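Local structure of LupI (Flavobacterium sp. YS-80-122, 6IY4) at residues A4-A7 against G8-F12. The protein probably inhibits metalloendopeptidases, as a small beta-barrel protein of the Inh family of periplasmic protease inhibitors. Residues are numbered along the deposited sequence; the frame is centred on the assembly and turned at random.
Sequences AQVA and GSWTF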
ATOM      1  N   ALA A   4       8.163  -7.726  -9.605  1.00 25.55           N
ATOM      2  CA  ALA A   4       7.679  -7.393 -10.965  1.00 26.98           C
ATOM      3  C   ALA A   4       6.182  -7.722 -11.078  1.00 26.10           C
ATOM      4  O   ALA A   4       5.463  -7.064 -11.871  1.00 25.97           O
ATOM      5  CB  ALA A   4       8.498  -8.139 -11.994  1.00 26.98           C
ATOM      6  N   GLN A   5       5.693  -8.706 -10.324  1.00 22.23           N
ATOM      7  CA  GLN A   5       4.278  -9.140 -10.397  1.00 24.31           C
ATOM      8  C   GLN A   5       3.361  -8.264  -9.533  1.00 23.09           C
ATOM      9  O   GLN A   5       2.081  -8.399  -9.634  1.00 23.44           O
ATOM     10  CB  GLN A   5       4.210 -10.633 -10.072  1.00 24.08           C
ATOM     11  CG  GLN A   5       4.708 -11.471 -11.234  1.00 26.23           C
ATOM     12  CD  GLN A   5       3.765 -11.316 -12.405  1.00 24.27           C
ATOM     13  OE1 GLN A   5       2.570 -11.558 -12.280  1.00 22.99           O
ATOM     14  NE2 GLN A   5       4.258 -10.731 -13.480  1.00 26.66           N
ATOM     15  N   VAL A   6       3.948  -7.404  -8.689  1.00 21.20           N
ATOM     16  CA  VAL A   6       3.164  -6.519  -7.783  1.00 20.97           C
ATOM     17  C   VAL A   6       3.325  -5.078  -8.252  1.00 19.90           C
ATOM     18  O   VAL A   6       2.459  -4.281  -7.938  1.00 21.43           O
ATOM     19  CB  VAL A   6       3.664  -6.697  -6.332  1.00 21.90           C
ATOM     20  CG1 VAL A   6       2.988  -5.765  -5.336  1.00 25.41           C
ATOM     21  CG2 VAL A   6       3.553  -8.127  -5.868  1.00 24.00           C
ATOM     22  N   ALA A   7       4.315  -4.759  -9.067  1.00 20.04           N
ATOM     23  CA  ALA A   7       4.595  -3.355  -9.445  1.00 20.68           C
ATOM     24  C   ALA A   7       3.532  -2.858 -10.412  1.00 19.95           C
ATOM     25  O   ALA A   7       2.932  -3.629 -11.165  1.00 21.82           O
ATOM     26  CB  ALA A   7       5.957  -3.203 -10.056  1.00 22.63           C
ATOM     27  N   GLY A   8       3.303  -1.573 -10.381  1.00 20.26           N
ATOM     28  CA  GLY A   8       2.413  -0.893 -11.309  1.00 18.40           C
ATOM     29  C   GLY A   8       1.477   0.039 -10.601  1.00 19.10           C
ATOM     30  O   GLY A   8       1.774   0.481  -9.466  1.00 18.99           O
ATOM     31  N   SER A   9       0.413   0.393 -11.296  1.00 19.89           N
ATOM     32  CA  SER A   9      -0.582   1.380 -10.818  1.00 18.73           C
ATOM     33  C   SER A   9      -1.518   0.774  -9.758  1.00 20.01           C
ATOM     34  O   SER A   9      -2.166  -0.268 -10.013  1.00 23.66           O
ATOM     35  CB  SER A   9      -1.384   1.907 -11.959  1.00 21.72           C
ATOM     36  OG  SER A   9      -2.221   2.939 -11.495  1.00 23.72           O
ATOM     37  N   TRP A  10      -1.615   1.400  -8.602  1.00 19.40           N
ATOM     38  CA  TRP A  10      -2.493   0.950  -7.509  1.00 18.50           C
ATOM     39  C   TRP A  10      -3.302   2.126  -7.003  1.00 19.60           C
ATOM     40  O   TRP A  10      -2.751   3.223  -6.841  1.00 20.75           O
ATOM     41  CB  TRP A  10      -1.691   0.332  -6.376  1.00 17.41           C
ATOM     42  CG  TRP A  10      -1.083  -0.999  -6.699  1.00 18.35           C
ATOM     43  CD1 TRP A  10       0.112  -1.214  -7.323  1.00 19.18           C
ATOM     44  CD2 TRP A  10      -1.642  -2.300  -6.435  1.00 16.75           C
ATOM     45  NE1 TRP A  10       0.345  -2.547  -7.454  1.00 19.62           N
ATOM     46  CE2 TRP A  10      -0.694  -3.238  -6.923  1.00 17.57           C
ATOM     47  CE3 TRP A  10      -2.816  -2.767  -5.827  1.00 18.12           C
ATOM     48  CZ2 TRP A  10      -0.901  -4.608  -6.790  1.00 18.21           C
ATOM     49  CZ3 TRP A  10      -3.000  -4.124  -5.693  1.00 17.97           C
ATOM     50  CH2 TRP A  10      -2.058  -5.020  -6.178  1.00 17.91           C
ATOM     51  N   THR A  11      -4.526   1.843  -6.607  1.00 19.68           N
ATOM     52  CA  THR A  11      -5.433   2.847  -6.021  1.00 18.29           C
ATOM     53  C   THR A  11      -5.653   2.500  -4.559  1.00 18.75           C
ATOM     54  O   THR A  11      -6.000   1.328  -4.261  1.00 20.17           O
ATOM     55  CB  THR A  11      -6.751   2.881  -6.773  1.00 23.31           C
ATOM     56  OG1 THR A  11      -6.423   3.192  -8.135  1.00 25.82           O
ATOM     57  CG2 THR A  11      -7.648   3.944  -6.200  1.00 26.32           C
ATOM     58  N   PHE A  12      -5.363   3.455  -3.697  1.00 18.44           N
ATOM     59  CA  PHE A  12      -5.472   3.325  -2.235  1.00 18.09           C
ATOM     60  C   PHE A  12      -6.691   4.119  -1.759  1.00 20.08           C
ATOM     61  O   PHE A  12      -6.867   5.267  -2.189  1.00 20.08           O
ATOM     62  CB  PHE A  12      -4.230   3.885  -1.548  1.00 19.04           C
ATOM     63  CG  PHE A  12      -2.976   3.074  -1.714  1.00 20.04           C
ATOM     64  CD1 PHE A  12      -2.234   3.158  -2.883  1.00 21.65           C
ATOM     65  CD2 PHE A  12      -2.521   2.252  -0.706  1.00 22.30           C
ATOM     66  CE1 PHE A  12      -1.064   2.438  -3.027  1.00 22.78           C
ATOM     67  CE2 PHE A  12      -1.365   1.497  -0.871  1.00 24.14           C
ATOM     68  CZ  PHE A  12      -0.639   1.618  -2.024  1.00 24.70           C
TER
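Val6 and Trp10 meet where the short N-terminal helix 3-6 leads into strand 8-14 of the antiparallel sheet of this Inh-family inhibitor. That strand is the first in sequence and lies between 22-26 and 86-92. The link is a local one, made across Ala7, a loop residue, and Gly8, the first residue of the strand. The indole N-H of Trp10 reaches back along the chain, and Trp10 NE1 donates to the backbone oxygen Val6 O at 2.8 Å. The oxygen is met almost head-on, with a C=O...N angle of 174°. It also lies close to the indole plane. The bond is moderately bent at the hydrogen, at 151°. With chi1 at -71°, CG of Trp10 stands beside the backbone N, anti to its own carbonyl carbon. The roughly perpendicular turn of the ring then presents NE1 to Val6 O. Val6 CG1 comes in obliquely, off the ring plane and beyond the benzo edge, in a loose apolar contact 4.3 Å from Trp10 CZ2. At the backbone angles of Gly8 a side chain would run into the carbonyl oxygen of Ala7. Both Val6 and Trp10 are buried. Val6 also packs on Trp50 and Pro52 of strand 49-53, while Trp10 touches Met90 and its ring meets that of Tyr78. A phenylalanine in place of Trp10 would probably leave Val6 O without this donor and Val6 CG1 without its contact at CZ2. One directed bond thus pairs the N-H of a buried indole with a backbone carbonyl four residues earlier.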